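Local atomic coordinates of catechol 2,3-dioxygenase (Rhodococcus sp., PDB entry 2WL9), a protein that probably catalyses the iron-dependent extradiol cleavage of catechol rings by dioxygen in the breakdown of aromatic hydrocarbons. Residues E90-S93 with D94-A98; T161-Y164 with R165-L169; G242-S245 with N246-A249. All blocks are in the same frame, centred on the assembly; numbering follows the deposited sequence.

How the interactions relate
The three contacts follow one another along the chain, each within a single continuous piece of backbone. Interaction 1 starts helix 94-100 just after strand 90-91, outermost within this chain in the N-terminal mixed sheet. Interactions 2 and 3 both fall in the C-terminal glyoxalase-superfamily part: interaction 2 ends helix 157-167, and interaction 3 turns the chain between strands 242-243 and 250-255. Centres of interactions 1 and 2 are about 23 Å apart, of 2 and 3 about 24 Å, and of 1 and 3 about 38 Å, on opposite sides of the chain's centre. Interactions 1 and 2 thus shape helix ends away from the iron, and only interaction 3 borders the metal site.

Interaction 1: E90-S93 with D94-A98; sequences EVAS and DADAA
S93 and D96 are turned toward each other by their first torsions: OG of S93 stands between its own backbone N and carbonyl carbon (chi1 67°), while CG of D96 is anti to its carbonyl carbon (chi1 -71°), which carries the carboxylate back over the start of the helix. The two side chains then exchange bonds with each other's backbone. D96 N donates to S93 OG over 3.3 Å, and S93 N donates to D96 OD2 over 3.3 Å; both bonds are weak by length, though reasonably straight. A third weak bond joins the side chains themselves, with S93 OG giving its proton to D96 OD2 at 3.4 Å. OD2 therefore serves two donors of one residue, which should limit rotation of the carboxylate. This reciprocal pattern is a capping box, with S93 as the N-cap of helix 94-100. The first turn is closed by a stronger backbone bond, from A97 N to S93 O at 2.9 Å. Next to the capping pair, the methyl of A92 meets D96 CB at 3.4 Å, a close apolar touch that brings the incoming chain against the first turn. E90 OE2 comes within 4.2 Å of D96 OD2, an approach of like charges that K107 of strand 104-109, touching both side chains, probably eases. A92 packs on L105 of that same strand.

Interaction 2: T161-Y164 with R165-L169; sequences TRFY and RLLGL
R165 reaches back along helix 157-167 to T161, one turn earlier. Its CB starts 3.5 Å from T161 O, and CG follows at 3.2 Å from the same oxygen, which also accepts the backbone bond from R165 N. CD lies farther from that oxygen as the chain runs extended to NE, side by side with the threonine, and NE passes 3.8 Å from T161 CG2. CZ comes closer, 3.4 Å from that methyl, which sits over the centre of one guanidinium face. Both terminal nitrogens also lie by the methyl, NH2 nearer than NH1, and NH2 is hydrogen-bonded to G171 O, so the polar tip is held while its face rests on CG2. With OG1 of T161 beside the backbone N (chi1 -49°) and bonded to V157 O, CG2 is left to take the arginine. The helix ends in a Schellman motif: G168 has positive phi, L169 N bonds Y164 O at 3.1 Å, and G168 N bonds R165 O at 3.0 Å. L167 splays its methyls between two aromatics. CD1 makes a CH-pi contact over one face of F163, 4.3 Å from the ring centroid, and CD2 lies beside Y164 CD1. L169 CD1 also approaches Y164 CD1, at 3.8 Å. F163 sets its CD2 over the centre of the Y164 ring face, and Y164 OH bonds D110 OD2. W67 of strand 61-68 touches Y164, L167 and L169.

Interaction 3: G242-S245 with N246-A249; sequences GKHS and NDEA
Hydrogen bonding between H244 and E248 is limited to one weak link, E248 N to H244 O at 3.1 Å. Side chains bonding to backbone brace the turn: A249 N donates to D247 OD1 at 3.2 Å, almost straight but from above the carboxylate plane, which makes an Asx turn, and D247 N gives a weak bond to N246 OD1. N246 CG lies between its backbone N and carbonyl carbon (chi1 62°), which turns OD1 back to D247 N and H244 CB. A water donates at 2.7 Å both to S245 O and to E248 OE2. In the packing, H244 CB is close against N246 OD1 at 3.2 Å, imidazole and amide planes almost perpendicular at 87°; D247 OD1 approaches the ring at its edge, and the extended K243 chain sets CG 3.3 Å from A249 O. Outside polar partners hold the tips: K243 NZ forms a salt bridge with D221 of a neighbouring subunit, N246 ND2 bonds E174 OE1, and H244 NE2 bonds the OH of iron ligand Y253, placing H244 in the metal's second shell. H244 N is buried without a partner. Strand 242-243, antiparallel to strand 283-284, leads through the turn into its other antiparallel neighbour, strand 250-255, which carries Y253.

Interaction 1: E90-S93 with D94-A98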
loop_
_atom_site.group_PDB
_atom_site.type_symbol
_atom_site.label_atom_id
_atom_site.label_comp_id
_atom_site.label_asym_id
_atom_site.label_seq_id
_atom_site.Cartn_x
_atom_site.Cartn_y
_atom_site.Cartn_z
ATOM N N GLU C 90 40.933 -20.290 -16.473
ATOM C CA GLU C 90 41.745 -19.259 -17.081
ATOM C C GLU C 90 41.308 -17.904 -16.539
ATOM O O GLU C 90 40.120 -17.576 -16.559
ATOM C CB GLU C 90 41.568 -19.341 -18.604
ATOM C CG GLU C 90 42.266 -18.273 -19.417
ATOM C CD GLU C 90 42.199 -18.547 -20.914
ATOM O OE1 GLU C 90 42.454 -19.692 -21.338
ATOM O OE2 GLU C 90 41.903 -17.613 -21.675
ATOM N N VAL C 91 42.260 -17.134 -16.016
ATOM C CA VAL C 91 41.977 -15.765 -15.598
ATOM C C VAL C 91 42.215 -14.872 -16.809
ATOM O O VAL C 91 43.349 -14.734 -17.264
ATOM C CB VAL C 91 42.872 -15.295 -14.423
ATOM C CG1 VAL C 91 42.554 -13.833 -14.044
ATOM C CG2 VAL C 91 42.720 -16.195 -13.222
ATOM N N ALA C 92 41.143 -14.273 -17.320
ATOM C CA ALA C 92 41.220 -13.475 -18.531
ATOM C C ALA C 92 41.966 -12.170 -18.293
ATOM O O ALA C 92 41.894 -11.586 -17.210
ATOM C CB ALA C 92 39.836 -13.195 -19.070
ATOM N N SER C 93 42.688 -11.726 -19.316
ATOM C CA SER C 93 43.335 -10.421 -19.295
ATOM C C SER C 93 42.318 -9.314 -19.574
ATOM O O SER C 93 41.159 -9.587 -19.924
ATOM C CB SER C 93 44.433 -10.366 -20.354
ATOM O OG SER C 93 43.864 -10.426 -21.654
ATOM N N ASP C 94 42.764 -8.065 -19.448
ATOM C CA ASP C 94 41.907 -6.923 -19.751
ATOM C C ASP C 94 41.426 -6.939 -21.204
ATOM O O ASP C 94 40.288 -6.555 -21.483
ATOM C CB ASP C 94 42.609 -5.597 -19.433
ATOM C CG ASP C 94 42.888 -5.412 -17.942
ATOM O OD1 ASP C 94 42.190 -6.018 -17.087
ATOM O OD2 ASP C 94 43.821 -4.646 -17.618
ATOM N N ALA C 95 42.276 -7.393 -22.128
ATOM C CA ALA C 95 41.844 -7.530 -23.525
ATOM C C ALA C 95 40.775 -8.617 -23.742
ATOM O O ALA C 95 39.872 -8.451 -24.581
ATOM C CB ALA C 95 43.028 -7.754 -24.442
ATOM N N ASP C 96 40.879 -9.716 -22.994
ATOM C CA ASP C 96 39.871 -10.791 -23.043
ATOM C C ASP C 96 38.537 -10.299 -22.481
ATOM O O ASP C 96 37.457 -10.626 -23.006
ATOM C CB ASP C 96 40.330 -12.017 -22.241
ATOM C CG ASP C 96 41.483 -12.771 -22.898
ATOM O OD1 ASP C 96 41.623 -12.733 -24.134
ATOM O OD2 ASP C 96 42.244 -13.429 -22.162
ATOM N N ALA C 97 38.623 -9.520 -21.402
ATOM C CA ALA C 97 37.445 -8.946 -20.764
ATOM C C ALA C 97 36.790 -7.936 -21.686
ATOM O O ALA C 97 35.584 -7.981 -21.894
ATOM C CB ALA C 97 37.801 -8.313 -19.421
ATOM N N ALA C 98 37.597 -7.042 -22.259
ATOM C CA ALA C 98 37.111 -6.071 -23.240
ATOM C C ALA C 98 36.376 -6.722 -24.413
ATOM O O ALA C 98 35.376 -6.190 -24.898
ATOM C CB ALA C 98 38.256 -5.196 -23.742
#

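Interaction 2: T161-Y164 with R165-L169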
loop_
_atom_site.group_PDB
_atom_site.type_symbol
_atom_site.label_atom_id
_atom_site.label_comp_id
_atom_site.label_asym_id
_atom_site.label_seq_id
_atom_site.Cartn_x
_atom_site.Cartn_y
_atom_site.Cartn_z
ATOM N N THR C 161 25.574 -31.328 -11.746
ATOM C CA THR C 161 24.862 -30.743 -10.608
ATOM C C THR C 161 25.842 -30.225 -9.555
ATOM O O THR C 161 25.703 -29.092 -9.096
ATOM C CB THR C 161 23.821 -31.703 -9.986
ATOM O OG1 THR C 161 23.002 -32.252 -11.020
ATOM C CG2 THR C 161 22.927 -30.952 -9.015
ATOM N N ARG C 162 26.840 -31.038 -9.204
ATOM C CA ARG C 162 27.868 -30.639 -8.232
ATOM C C ARG C 162 28.645 -29.397 -8.679
ATOM O O ARG C 162 28.894 -28.490 -7.878
ATOM C CB ARG C 162 28.852 -31.783 -7.957
ATOM C CG ARG C 162 28.237 -33.018 -7.322
ATOM C CD ARG C 162 29.310 -34.034 -6.972
ATOM N NE ARG C 162 28.742 -35.359 -6.725
ATOM C CZ ARG C 162 28.803 -36.381 -7.578
ATOM N NH1 ARG C 162 29.417 -36.254 -8.749
ATOM N NH2 ARG C 162 28.254 -37.543 -7.251
ATOM N N PHE C 163 29.025 -29.369 -9.957
ATOM C CA PHE C 163 29.724 -28.224 -10.540
ATOM C C PHE C 163 28.906 -26.943 -10.389
ATOM O O PHE C 163 29.387 -25.947 -9.850
ATOM C CB PHE C 163 30.046 -28.496 -12.016
ATOM C CG PHE C 163 30.584 -27.298 -12.761
ATOM C CD1 PHE C 163 31.909 -26.904 -12.603
ATOM C CD2 PHE C 163 29.768 -26.580 -13.632
ATOM C CE1 PHE C 163 32.413 -25.805 -13.291
ATOM C CE2 PHE C 163 30.260 -25.472 -14.328
ATOM C CZ PHE C 163 31.591 -25.086 -14.156
ATOM N N TYR C 164 27.668 -26.975 -10.860
ATOM C CA TYR C 164 26.822 -25.792 -10.805
ATOM C C TYR C 164 26.440 -25.369 -9.384
ATOM O O TYR C 164 26.255 -24.184 -9.139
ATOM C CB TYR C 164 25.619 -25.921 -11.740
ATOM C CG TYR C 164 26.036 -25.813 -13.188
ATOM C CD1 TYR C 164 26.458 -24.591 -13.722
ATOM C CD2 TYR C 164 26.036 -26.931 -14.017
ATOM C CE1 TYR C 164 26.863 -24.487 -15.043
ATOM C CE2 TYR C 164 26.439 -26.841 -15.346
ATOM C CZ TYR C 164 26.849 -25.617 -15.849
ATOM O OH TYR C 164 27.238 -25.514 -17.160
ATOM N N ARG C 165 26.373 -26.319 -8.450
ATOM C CA ARG C 165 26.165 -25.964 -7.042
ATOM C C ARG C 165 27.339 -25.154 -6.508
ATOM O O ARG C 165 27.145 -24.198 -5.761
ATOM C CB ARG C 165 25.905 -27.194 -6.173
ATOM C CG ARG C 165 24.530 -27.780 -6.394
ATOM C CD ARG C 165 24.073 -28.698 -5.277
ATOM N NE ARG C 165 22.764 -29.265 -5.605
ATOM C CZ ARG C 165 22.495 -30.563 -5.683
ATOM N NH1 ARG C 165 23.435 -31.465 -5.428
ATOM N NH2 ARG C 165 21.271 -30.965 -6.011
ATOM N N LEU C 166 28.552 -25.521 -6.921
ATOM C CA LEU C 166 29.762 -24.792 -6.540
ATOM C C LEU C 166 29.697 -23.351 -7.052
ATOM O O LEU C 166 30.099 -22.416 -6.350
ATOM C CB LEU C 166 31.014 -25.503 -7.078
ATOM C CG LEU C 166 32.435 -25.022 -6.738
ATOM C CD1 LEU C 166 33.427 -26.101 -7.110
ATOM C CD2 LEU C 166 32.824 -23.736 -7.446
ATOM N N LEU C 167 29.193 -23.182 -8.277
ATOM C CA LEU C 167 29.002 -21.853 -8.868
ATOM C C LEU C 167 27.989 -21.007 -8.098
ATOM O O LEU C 167 27.995 -19.784 -8.206
ATOM C CB LEU C 167 28.610 -21.958 -10.353
ATOM C CG LEU C 167 29.725 -21.659 -11.367
ATOM C CD1 LEU C 167 30.909 -22.585 -11.190
ATOM C CD2 LEU C 167 29.210 -21.722 -12.810
ATOM N N GLY C 168 27.143 -21.665 -7.308
ATOM C CA GLY C 168 26.134 -20.976 -6.523
ATOM C C GLY C 168 24.701 -21.167 -6.991
ATOM O O GLY C 168 23.771 -20.639 -6.372
ATOM N N LEU C 169 24.503 -21.906 -8.080
ATOM C CA LEU C 169 23.145 -22.245 -8.489
ATOM C C LEU C 169 22.558 -23.284 -7.544
ATOM O O LEU C 169 23.292 -24.059 -6.916
ATOM C CB LEU C 169 23.073 -22.729 -9.938
ATOM C CG LEU C 169 23.294 -21.639 -10.984
ATOM C CD1 LEU C 169 24.559 -21.915 -11.756
ATOM C CD2 LEU C 169 22.101 -21.582 -11.914
#

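Interaction 3: G242-S245 with N246-A249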
loop_
_atom_site.group_PDB
_atom_site.type_symbol
_atom_site.label_atom_id
_atom_site.label_comp_id
_atom_site.label_asym_id
_atom_site.label_seq_id
_atom_site.Cartn_x
_atom_site.Cartn_y
_atom_site.Cartn_z
ATOM N N GLY C 242 1.763 -23.705 -24.422
ATOM C CA GLY C 242 1.312 -24.383 -23.214
ATOM C C GLY C 242 2.049 -23.937 -21.967
ATOM O O GLY C 242 2.679 -22.869 -21.940
ATOM N N LYS C 243 1.966 -24.764 -20.927
ATOM C CA LYS C 243 2.569 -24.453 -19.639
ATOM C C LYS C 243 3.184 -25.678 -18.990
ATOM O O LYS C 243 2.507 -26.691 -18.794
ATOM C CB LYS C 243 1.530 -23.882 -18.674
ATOM C CG LYS C 243 1.207 -22.431 -18.868
ATOM C CD LYS C 243 0.608 -21.882 -17.593
ATOM C CE LYS C 243 0.179 -20.444 -17.755
ATOM N NZ LYS C 243 -0.692 -20.057 -16.619
ATOM N N HIS C 244 4.464 -25.570 -18.650
ATOM C CA HIS C 244 5.123 -26.555 -17.805
ATOM C C HIS C 244 4.635 -26.361 -16.369
ATOM O O HIS C 244 4.304 -25.241 -15.969
ATOM C CB HIS C 244 6.640 -26.376 -17.851
ATOM C CG HIS C 244 7.233 -26.519 -19.217
ATOM N ND1 HIS C 244 7.214 -27.707 -19.917
ATOM C CD2 HIS C 244 7.890 -25.630 -20.001
ATOM C CE1 HIS C 244 7.813 -27.538 -21.082
ATOM N NE2 HIS C 244 8.235 -26.289 -21.157
ATOM N N SER C 245 4.595 -27.443 -15.593
ATOM C CA SER C 245 4.166 -27.347 -14.196
ATOM C C SER C 245 5.195 -26.655 -13.300
ATOM O O SER C 245 4.845 -26.134 -12.233
ATOM C CB SER C 245 3.803 -28.723 -13.633
ATOM O OG SER C 245 2.724 -29.285 -14.351
ATOM N N ASN C 246 6.457 -26.632 -13.728
ATOM C CA ASN C 246 7.494 -26.025 -12.901
ATOM C C ASN C 246 7.549 -24.495 -12.947
ATOM O O ASN C 246 7.413 -23.847 -11.906
ATOM C CB ASN C 246 8.875 -26.698 -13.078
ATOM C CG ASN C 246 9.442 -26.597 -14.500
ATOM O OD1 ASN C 246 8.757 -26.240 -15.452
ATOM N ND2 ASN C 246 10.726 -26.927 -14.634
ATOM N N ASP C 247 7.732 -23.909 -14.128
ATOM C CA ASP C 247 7.813 -22.452 -14.207
ATOM C C ASP C 247 6.444 -21.800 -14.373
ATOM O O ASP C 247 6.305 -20.601 -14.145
ATOM C CB ASP C 247 8.792 -21.978 -15.296
ATOM C CG ASP C 247 8.505 -22.572 -16.668
ATOM O OD1 ASP C 247 7.391 -23.092 -16.907
ATOM O OD2 ASP C 247 9.416 -22.507 -17.525
ATOM N N GLU C 248 5.447 -22.602 -14.759
ATOM C CA GLU C 248 4.074 -22.117 -15.017
ATOM C C GLU C 248 4.017 -20.974 -16.049
ATOM O O GLU C 248 3.082 -20.169 -16.068
ATOM C CB GLU C 248 3.342 -21.772 -13.707
ATOM C CG GLU C 248 3.219 -22.980 -12.763
ATOM C CD GLU C 248 2.262 -22.780 -11.591
ATOM O OE1 GLU C 248 1.460 -21.822 -11.594
ATOM O OE2 GLU C 248 2.317 -23.609 -10.658
ATOM N N ALA C 249 5.028 -20.931 -16.910
ATOM C CA ALA C 249 5.131 -19.924 -17.965
ATOM C C ALA C 249 4.352 -20.337 -19.209
ATOM O O ALA C 249 4.320 -21.511 -19.560
ATOM C CB ALA C 249 6.585 -19.699 -18.320
HETATM O O HOH W 1 3.440 -25.910 -9.892
#